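PDB 3QY7: tyrosine-protein phosphatase YwqE from Bacillus subtilis, which removes phosphate from tyrosine residues of phosphorylated proteins as a manganese-dependent phosphatase of the PHP-like, TIM-barrel type. Local coordinates for residues M25-V30 with I67-P72; N100-I105 with E229-N234; G157-I162 with Q235-Q240. One frame throughout, in Å; residues are numbered along the deposited sequence.

Contact 1 (M25-V30 with I67-P72); sequences MARAAV and IKEDIP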
loop_
_atom_site.group_PDB
_atom_site.type_symbol
_atom_site.label_atom_id
_atom_site.label_comp_id
_atom_site.label_asym_id
_atom_site.label_seq_id
_atom_site.Cartn_x
_atom_site.Cartn_y
_atom_site.Cartn_z
ATOM N N MET A 25 6.688 -16.244 1.375
ATOM C CA MET A 25 6.233 -15.023 0.728
ATOM C C MET A 25 7.400 -14.302 0.084
ATOM O O MET A 25 7.275 -13.802 -1.035
ATOM C CB MET A 25 5.506 -14.106 1.719
ATOM C CG MET A 25 4.180 -14.691 2.201
ATOM S SD MET A 25 3.433 -13.742 3.550
ATOM C CE MET A 25 2.956 -12.220 2.730
ATOM N N ALA A 26 8.535 -14.248 0.786
ATOM C CA ALA A 26 9.715 -13.604 0.225
ATOM C C ALA A 26 10.180 -14.263 -1.089
ATOM O O ALA A 26 10.506 -13.563 -2.053
ATOM C CB ALA A 26 10.824 -13.585 1.233
ATOM N N ARG A 27 10.184 -15.600 -1.120
ATOM C CA ARG A 27 10.587 -16.319 -2.327
ATOM C C ARG A 27 9.647 -15.966 -3.484
ATOM O O ARG A 27 10.097 -15.741 -4.614
ATOM C CB ARG A 27 10.636 -17.838 -2.110
ATOM C CG ARG A 27 11.724 -18.296 -1.166
ATOM C CD ARG A 27 11.973 -19.799 -1.248
ATOM N NE ARG A 27 13.017 -20.194 -0.301
ATOM C CZ ARG A 27 12.810 -20.916 0.799
ATOM N NH1 ARG A 27 11.591 -21.356 1.100
ATOM N NH2 ARG A 27 13.830 -21.209 1.601
ATOM N N ALA A 28 8.353 -15.882 -3.186
ATOM C CA ALA A 28 7.363 -15.527 -4.210
ATOM C C ALA A 28 7.583 -14.110 -4.712
ATOM O O ALA A 28 7.502 -13.850 -5.917
ATOM C CB ALA A 28 5.975 -15.676 -3.677
ATOM N N ALA A 29 7.857 -13.190 -3.782
ATOM C CA ALA A 29 8.159 -11.806 -4.124
ATOM C C ALA A 29 9.329 -11.724 -5.090
ATOM O O ALA A 29 9.261 -11.030 -6.097
ATOM C CB ALA A 29 8.438 -10.975 -2.852
ATOM N N VAL A 30 10.384 -12.487 -4.806
ATOM C CA VAL A 30 11.571 -12.462 -5.631
ATOM C C VAL A 30 11.244 -12.991 -7.035
ATOM O O VAL A 30 11.687 -12.413 -8.030
ATOM C CB VAL A 30 12.708 -13.273 -4.982
ATOM C CG1 VAL A 30 13.798 -13.592 -5.987
ATOM C CG2 VAL A 30 13.305 -12.506 -3.789
ATOM N N ILE A 67 18.805 -13.485 4.778
ATOM C CA ILE A 67 20.223 -13.648 4.470
ATOM C C ILE A 67 20.623 -15.100 4.747
ATOM O O ILE A 67 21.234 -15.747 3.910
ATOM C CB ILE A 67 21.096 -12.646 5.269
ATOM C CG1 ILE A 67 20.894 -11.225 4.729
ATOM C CG2 ILE A 67 22.558 -13.005 5.165
ATOM C CD1 ILE A 67 21.375 -10.134 5.679
ATOM N N LYS A 68 20.188 -15.630 5.884
ATOM C CA LYS A 68 20.452 -17.028 6.233
ATOM C C LYS A 68 19.978 -17.978 5.130
ATOM O O LYS A 68 20.681 -18.938 4.771
ATOM C CB LYS A 68 19.771 -17.362 7.563
ATOM C CG LYS A 68 19.732 -18.839 7.929
ATOM C CD LYS A 68 18.844 -19.042 9.165
ATOM C CE LYS A 68 19.009 -20.435 9.764
ATOM N NZ LYS A 68 17.890 -20.763 10.704
ATOM N N GLU A 69 18.805 -17.682 4.563
ATOM C CA GLU A 69 18.199 -18.511 3.538
ATOM C C GLU A 69 18.634 -18.176 2.110
ATOM O O GLU A 69 18.119 -18.761 1.157
ATOM C CB GLU A 69 16.665 -18.424 3.633
ATOM C CG GLU A 69 16.045 -18.873 4.975
ATOM C CD GLU A 69 16.322 -20.329 5.347
ATOM O OE1 GLU A 69 16.593 -21.156 4.448
ATOM O OE2 GLU A 69 16.280 -20.638 6.559
ATOM N N ASP A 70 19.548 -17.214 1.969
ATOM C CA ASP A 70 20.068 -16.784 0.670
ATOM C C ASP A 70 18.997 -16.231 -0.279
ATOM O O ASP A 70 19.024 -16.481 -1.489
ATOM C CB ASP A 70 20.835 -17.922 -0.019
ATOM C CG ASP A 70 21.850 -17.406 -1.016
ATOM O OD1 ASP A 70 22.464 -16.356 -0.740
ATOM O OD2 ASP A 70 22.011 -18.016 -2.097
ATOM N N ILE A 71 18.071 -15.468 0.286
ATOM C CA ILE A 71 16.975 -14.861 -0.486
ATOM C C ILE A 71 17.254 -13.366 -0.696
ATOM O O ILE A 71 17.402 -12.625 0.278
ATOM C CB ILE A 71 15.614 -15.074 0.209
ATOM C CG1 ILE A 71 15.337 -16.578 0.371
ATOM C CG2 ILE A 71 14.493 -14.345 -0.589
ATOM C CD1 ILE A 71 14.207 -16.918 1.325
ATOM N N PRO A 72 17.337 -12.913 -1.970
ATOM C CA PRO A 72 17.713 -11.516 -2.242
ATOM C C PRO A 72 16.509 -10.578 -2.117
ATOM O O PRO A 72 15.999 -10.071 -3.106
ATOM C CB PRO A 72 18.237 -11.576 -3.678
ATOM C CG PRO A 72 17.505 -12.737 -4.290
ATOM C CD PRO A 72 17.181 -13.700 -3.207
HETATM O O HOH W 1 16.223 -20.296 -0.068
#

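Contact 2 (N100-I105 with E229-N234); sequences NDTKYI and ELLLRN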
loop_
_atom_site.group_PDB
_atom_site.type_symbol
_atom_site.label_atom_id
_atom_site.label_comp_id
_atom_site.label_asym_id
_atom_site.label_seq_id
_atom_site.Cartn_x
_atom_site.Cartn_y
_atom_site.Cartn_z
ATOM N N ASN A 100 8.766 3.364 5.295
ATOM C CA ASN A 100 10.207 3.508 5.302
ATOM C C ASN A 100 10.669 4.842 5.892
ATOM O O ASN A 100 11.651 5.428 5.429
ATOM C CB ASN A 100 10.786 3.318 3.884
ATOM C CG ASN A 100 12.294 3.181 3.900
ATOM O OD1 ASN A 100 12.842 2.606 4.823
ATOM N ND2 ASN A 100 12.965 3.721 2.878
ATOM N N ASP A 101 9.940 5.330 6.891
ATOM C CA ASP A 101 10.287 6.606 7.548
ATOM C C ASP A 101 10.301 7.812 6.598
ATOM O O ASP A 101 10.934 8.827 6.887
ATOM C CB ASP A 101 11.649 6.484 8.261
ATOM C CG ASP A 101 11.637 5.475 9.380
ATOM O OD1 ASP A 101 12.583 4.651 9.433
ATOM O OD2 ASP A 101 10.680 5.470 10.197
ATOM N N THR A 102 9.614 7.706 5.464
ATOM C CA THR A 102 9.502 8.809 4.512
ATOM C C THR A 102 8.287 9.677 4.816
ATOM O O THR A 102 7.595 9.460 5.797
ATOM C CB THR A 102 9.345 8.299 3.073
ATOM O OG1 THR A 102 8.045 7.683 2.933
ATOM C CG2 THR A 102 10.464 7.312 2.725
ATOM N N LYS A 103 8.023 10.642 3.939
ATOM C CA LYS A 103 6.862 11.508 4.086
ATOM C C LYS A 103 5.556 10.822 3.723
ATOM O O LYS A 103 4.501 11.409 3.909
ATOM C CB LYS A 103 7.020 12.756 3.230
ATOM C CG LYS A 103 6.807 12.547 1.743
ATOM C CD LYS A 103 6.969 13.844 0.988
ATOM C CE LYS A 103 8.414 14.238 0.906
ATOM N NZ LYS A 103 8.525 15.661 0.443
ATOM N N TYR A 104 5.635 9.608 3.179
ATOM C CA TYR A 104 4.439 8.883 2.738
ATOM C C TYR A 104 3.903 8.005 3.855
ATOM O O TYR A 104 4.643 7.240 4.461
ATOM C CB TYR A 104 4.765 8.041 1.501
ATOM C CG TYR A 104 5.170 8.901 0.332
ATOM C CD1 TYR A 104 4.218 9.400 -0.551
ATOM C CD2 TYR A 104 6.505 9.282 0.155
ATOM C CE1 TYR A 104 4.587 10.218 -1.611
ATOM C CE2 TYR A 104 6.889 10.097 -0.901
ATOM C CZ TYR A 104 5.927 10.564 -1.778
ATOM O OH TYR A 104 6.286 11.382 -2.820
ATOM N N ILE A 105 2.610 8.120 4.141
ATOM C CA ILE A 105 2.016 7.378 5.234
ATOM C C ILE A 105 0.818 6.617 4.688
ATOM O O ILE A 105 0.025 7.192 3.930
ATOM C CB ILE A 105 1.627 8.308 6.439
ATOM C CG1 ILE A 105 0.962 7.530 7.572
ATOM C CG2 ILE A 105 0.841 9.537 5.994
ATOM C CD1 ILE A 105 0.686 8.375 8.821
ATOM N N GLU A 229 9.861 3.777 -6.304
ATOM C CA GLU A 229 11.278 4.150 -6.174
ATOM C C GLU A 229 11.399 5.579 -5.653
ATOM O O GLU A 229 12.239 5.875 -4.786
ATOM C CB GLU A 229 12.031 4.018 -7.515
ATOM C CG GLU A 229 12.121 2.621 -8.100
ATOM C CD GLU A 229 13.279 1.764 -7.557
ATOM O OE1 GLU A 229 13.372 0.594 -7.980
ATOM O OE2 GLU A 229 14.077 2.231 -6.717
ATOM N N LEU A 230 10.558 6.479 -6.169
ATOM C CA LEU A 230 10.552 7.851 -5.669
ATOM C C LEU A 230 10.165 7.905 -4.203
ATOM O O LEU A 230 10.793 8.610 -3.413
ATOM C CB LEU A 230 9.624 8.763 -6.500
ATOM C CG LEU A 230 10.040 8.978 -7.953
ATOM C CD1 LEU A 230 8.873 9.563 -8.715
ATOM C CD2 LEU A 230 11.287 9.873 -8.063
ATOM N N LEU A 231 9.132 7.149 -3.836
ATOM C CA LEU A 231 8.713 7.049 -2.443
ATOM C C LEU A 231 9.861 6.544 -1.572
ATOM O O LEU A 231 10.143 7.112 -0.539
ATOM C CB LEU A 231 7.487 6.132 -2.318
ATOM C CG LEU A 231 7.002 5.819 -0.911
ATOM C CD1 LEU A 231 5.498 5.517 -0.893
ATOM C CD2 LEU A 231 7.781 4.684 -0.250
ATOM N N LEU A 232 10.519 5.481 -1.978
ATOM C CA LEU A 232 11.580 4.922 -1.178
ATOM C C LEU A 232 12.642 5.933 -0.831
ATOM O O LEU A 232 13.123 5.918 0.294
ATOM C CB LEU A 232 12.196 3.700 -1.855
ATOM C CG LEU A 232 13.048 2.844 -0.917
ATOM C CD1 LEU A 232 12.133 2.153 0.032
ATOM C CD2 LEU A 232 13.757 1.819 -1.662
ATOM N N ARG A 233 12.978 6.783 -1.809
ATOM C CA ARG A 233 14.004 7.834 -1.726
ATOM C C ARG A 233 13.488 9.123 -1.076
ATOM O O ARG A 233 14.235 10.096 -0.955
ATOM C CB ARG A 233 14.524 8.199 -3.126
ATOM C CG ARG A 233 15.337 7.130 -3.848
ATOM C CD ARG A 233 15.655 7.555 -5.282
ATOM N NE ARG A 233 16.569 6.618 -5.943
ATOM C CZ ARG A 233 17.903 6.703 -5.903
ATOM N NH1 ARG A 233 18.497 7.691 -5.245
ATOM N NH2 ARG A 233 18.641 5.802 -6.532
ATOM N N ASN A 234 12.223 9.117 -0.670
ATOM C CA ASN A 234 11.550 10.280 -0.082
ATOM C C ASN A 234 11.454 11.464 -1.048
ATOM O O ASN A 234 11.446 12.632 -0.640
ATOM C CB ASN A 234 12.194 10.689 1.249
ATOM C CG ASN A 234 11.265 11.527 2.109
ATOM O OD1 ASN A 234 10.043 11.376 2.067
ATOM N ND2 ASN A 234 11.840 12.445 2.863
HETATM O O HOH W 2 10.508 15.099 -1.102
#

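Contact 3 (G157-I162 with Q235-Q240); sequences GAASQI and QTIFRQ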
loop_
_atom_site.group_PDB
_atom_site.type_symbol
_atom_site.label_atom_id
_atom_site.label_comp_id
_atom_site.label_asym_id
_atom_site.label_seq_id
_atom_site.Cartn_x
_atom_site.Cartn_y
_atom_site.Cartn_z
ATOM N N GLY A 157 -4.719 16.496 -2.791
ATOM C CA GLY A 157 -3.313 16.192 -2.518
ATOM C C GLY A 157 -2.987 14.790 -2.034
ATOM O O GLY A 157 -1.814 14.443 -1.904
ATOM N N ALA A 158 -4.015 13.978 -1.805
ATOM C CA ALA A 158 -3.814 12.595 -1.374
ATOM C C ALA A 158 -3.308 11.788 -2.548
ATOM O O ALA A 158 -3.591 12.089 -3.706
ATOM C CB ALA A 158 -5.117 12.003 -0.870
ATOM N N ALA A 159 -2.513 10.772 -2.232
ATOM C CA ALA A 159 -2.184 9.736 -3.215
ATOM C C ALA A 159 -2.957 8.473 -2.881
ATOM O O ALA A 159 -3.512 8.341 -1.791
ATOM C CB ALA A 159 -0.668 9.458 -3.178
ATOM N N SER A 160 -2.984 7.516 -3.809
ATOM C CA SER A 160 -3.577 6.218 -3.474
ATOM C C SER A 160 -2.840 5.038 -4.111
ATOM O O SER A 160 -2.124 5.197 -5.104
ATOM C CB SER A 160 -5.088 6.172 -3.788
ATOM O OG SER A 160 -5.347 5.868 -5.142
ATOM N N GLN A 161 -3.056 3.874 -3.525
ATOM C CA GLN A 161 -2.360 2.647 -3.911
ATOM C C GLN A 161 -3.388 1.554 -4.186
ATOM O O GLN A 161 -4.179 1.182 -3.309
ATOM C CB GLN A 161 -1.380 2.252 -2.793
ATOM C CG GLN A 161 -0.923 0.784 -2.843
ATOM C CD GLN A 161 -1.759 -0.110 -1.961
ATOM O OE1 GLN A 161 -2.037 0.215 -0.809
ATOM N NE2 GLN A 161 -2.125 -1.292 -2.482
ATOM N N ILE A 162 -3.354 1.055 -5.418
ATOM C CA ILE A 162 -4.217 -0.026 -5.862
ATOM C C ILE A 162 -3.549 -1.365 -5.581
ATOM O O ILE A 162 -2.321 -1.454 -5.501
ATOM C CB ILE A 162 -4.580 0.127 -7.354
ATOM C CG1 ILE A 162 -5.850 -0.663 -7.682
ATOM C CG2 ILE A 162 -3.402 -0.221 -8.290
ATOM C CD1 ILE A 162 -6.819 0.169 -8.447
ATOM N N GLN A 235 11.382 11.139 -2.331
ATOM C CA GLN A 235 11.166 12.117 -3.393
ATOM C C GLN A 235 9.679 12.323 -3.644
ATOM O O GLN A 235 8.850 11.569 -3.158
ATOM C CB GLN A 235 11.831 11.658 -4.698
ATOM C CG GLN A 235 13.348 11.625 -4.654
ATOM C CD GLN A 235 13.928 12.944 -4.242
ATOM O OE1 GLN A 235 14.379 13.102 -3.108
ATOM N NE2 GLN A 235 13.908 13.914 -5.151
ATOM N N THR A 236 9.357 13.343 -4.422
ATOM C CA THR A 236 7.976 13.635 -4.758
ATOM C C THR A 236 7.531 12.730 -5.904
ATOM O O THR A 236 8.208 12.660 -6.923
ATOM C CB THR A 236 7.831 15.117 -5.131
ATOM O OG1 THR A 236 8.249 15.918 -4.017
ATOM C CG2 THR A 236 6.373 15.452 -5.490
ATOM N N ILE A 237 6.418 12.006 -5.718
ATOM C CA ILE A 237 5.867 11.125 -6.750
ATOM C C ILE A 237 5.331 11.906 -7.950
ATOM O O ILE A 237 5.030 13.111 -7.842
ATOM C CB ILE A 237 4.747 10.206 -6.202
ATOM C CG1 ILE A 237 3.659 11.022 -5.490
ATOM C CG2 ILE A 237 5.329 9.170 -5.233
ATOM C CD1 ILE A 237 2.287 10.332 -5.462
ATOM N N PHE A 238 5.208 11.211 -9.083
ATOM C CA PHE A 238 4.678 11.810 -10.300
ATOM C C PHE A 238 3.184 11.582 -10.384
ATOM O O PHE A 238 2.683 10.470 -10.158
ATOM C CB PHE A 238 5.366 11.257 -11.548
ATOM C CG PHE A 238 6.860 11.437 -11.555
ATOM C CD1 PHE A 238 7.678 10.480 -12.143
ATOM C CD2 PHE A 238 7.450 12.576 -10.985
ATOM C CE1 PHE A 238 9.063 10.642 -12.168
ATOM C CE2 PHE A 238 8.834 12.739 -10.997
ATOM C CZ PHE A 238 9.636 11.762 -11.592
ATOM N N ARG A 239 2.474 12.650 -10.719
ATOM C CA ARG A 239 1.028 12.610 -10.804
ATOM C C ARG A 239 0.580 13.126 -12.156
ATOM O O ARG A 239 1.227 13.986 -12.764
ATOM C CB ARG A 239 0.402 13.468 -9.690
ATOM C CG ARG A 239 0.848 13.072 -8.287
ATOM C CD ARG A 239 0.605 14.172 -7.258
ATOM N NE ARG A 239 -0.725 14.059 -6.691
ATOM C CZ ARG A 239 -1.011 13.622 -5.465
ATOM N NH1 ARG A 239 -0.072 13.266 -4.596
ATOM N NH2 ARG A 239 -2.274 13.558 -5.111
ATOM N N GLN A 240 -0.538 12.585 -12.620
ATOM C CA GLN A 240 -1.233 13.128 -13.780
ATOM C C GLN A 240 -2.509 13.827 -13.266
ATOM O O GLN A 240 -2.963 13.553 -12.136
ATOM C CB GLN A 240 -1.545 12.019 -14.796
ATOM C CG GLN A 240 -0.312 11.330 -15.413
ATOM C CD GLN A 240 0.545 12.241 -16.284
ATOM O OE1 GLN A 240 1.779 12.159 -16.255
ATOM N NE2 GLN A 240 -0.097 13.107 -17.063
#

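Contact 1 (M25-V30 with I67-P72)
Ile71 carries the apolar part of this contact, its two branches lying against helix 19-31. Its CG2, set beside the carbonyl carbon and anti to the backbone N by a chi1 of -59°, reaches Val30 CG2 at 3.9 Å and lies a little farther from the CB of Ala26. The other branch ends in CD1, 3.8 Å from Arg27 CG, and the two side chains cross at about a right angle. Pro72 continues the apolar surface, its CD coming to 4.1 Å from Val30 CG2.

The polar part lies around the Arg27 guanidinium. Its NH2 faces Glu69 OE1 in a long salt bridge of 4.0 Å, with the two flat groups nearly perpendicular (87°). Each charge also has a partner outside the contact, Glu24 for Arg27 and Arg65 for Glu69. Water 1, in the guanidinium plane at its edge, accepts from Arg27 NH2 at 3.1 Å and donates to Glu69 O at 2.7 Å.

Asp70, with positive phi, closes helix 52-68 in a Schellman motif, and the turn that follows, leading to strand 74-76, lays Ile71 and Pro72 on helix 19-31. Leu66 extends the apolar patch by touching both Ala26 and Ile71, and Ile23 of helix 19-31 also packs on Ile71.

Contact 2 (N100-I105 with E229-N234)
Lys103 N donates to the side-chain OD1 of Asn234 at 2.9 Å, in a nearly straight bond with an N-H...O angle of 162°. The N-H reaches the oxygen from above the carbonyl plane, 38° out of it. A chi1 of -159° carries the Asn234 amide away from its own backbone N and across to the loop. The lysine side chain then bends around the same oxygen, with Lys103 CG 3.5 Å from Asn234 OD1. At its tip, Lys103 NZ donates to water 2 at 2.6 Å, and that water donates to Asn234 O at 2.7 Å, so both oxygens of the asparagine are engaged.

A weak hydrogen bond of 3.4 Å runs from Asn100 ND2 to Leu232 O. Thr102 OG1 turns back to accept from Tyr104 N at 3.1 Å, an ST turn, and it is also hydrogen-bonded to Leu99 O. That leaves the methyl CG2 of Thr102 to face the helix end, 3.3 Å from Leu231 O.

Farther in, Leu231 slides past Tyr104 in the opposite direction, with Leu231 CD1 3.6 Å from Tyr104 CB. Leu231 CB lies over one face of the ring, toward its rim, and Lys103 CG lies over the other. The tyrosine hydroxyl is fixed beyond the helix by hydrogen bonds with Gln235 O and Ile237 N.

Asn234, with positive phi, ends helix 219-232 in a Schellman motif, and its side chain ties that end to the loop leading into strand 104-108. Leu231 and Leu232 also touch Ile38 and Ile2 of strands 36-38 and 2-3, and the closing turn of the helix therefore packs on several strands of the TIM-barrel-type PHP fold; the other end of strand 104-108 supplies the iron ligand Glu108.

Contact 3 (G157-I162 with Q235-Q240)
Arg239 NH2 points at Ala158 O, with Val154 O as a second, weak acceptor at the end of the preceding helix. The modelled separation of Arg239 NH2 and Ala158 O, 2.4 Å, is very short for a hydrogen bond, and the N-H...O angle is a bent 131°. The guanidinium lies beside the carbonyls of Gly157 and Ala158, but its exact position is therefore doubtful. Ala158 O lies near the guanidinium plane, at its edge. Gly157 O approaches obliquely, 3.4 Å from Arg239 NH1. A bend at chi3, 88°, turns the guanidinium out of the line of the arginine chain and in among the carbonyls.

These acceptors lie where helix 148-155 gives way to strand 159-163. Gly157, with its positive phi, closes the helix in a Schellman motif, and the next carbonyl, that of Ala158, is the one the arginine meets.

The apolar part is small and lies one residue along the strand. Ile237 CD1 touches the methyl CB of Ala159 at 3.8 Å, and the same methyl is 4.1 Å from Arg239 NH1. Ile237 and Arg239, two residues apart, both direct their side chains at the strand.

Within the sheet, strand 159-163 runs between strands 131-135 and 190-192. Ala159 bonds through its backbone to Pro132 and Ile134, while Ile237 also touches Phe190 of strand 190-192 and Asn227 of helix 219-232. Farther along the strand, Gln161 OE1 is hydrogen-bonded to His5 ND1, a second-shell link to an iron ligand. The segment 235-240 thus crosses near the start of this strand, just after helix 219-232.

Contact 1 lies apart from the other two, its centre about 20 Å from the centre of the chain, and is a surface contact between helix 19-31 and the exit of helix 52-68. Contacts 2 and 3 both reach the five-stranded parallel sheet and touch each other, their centres about 11 Å apart. One continuous run of chain, 229-240, supplies the later side of both, meeting strand 104-108 first and strand 159-163 next. Their chemistry differs accordingly: charged groups and water border the apolar patch of contact 1, the partly buried contact 2 joins an asparagine amide bond to leucine-tyrosine packing, and in the buried contact 3 an arginine meets backbone carbonyls.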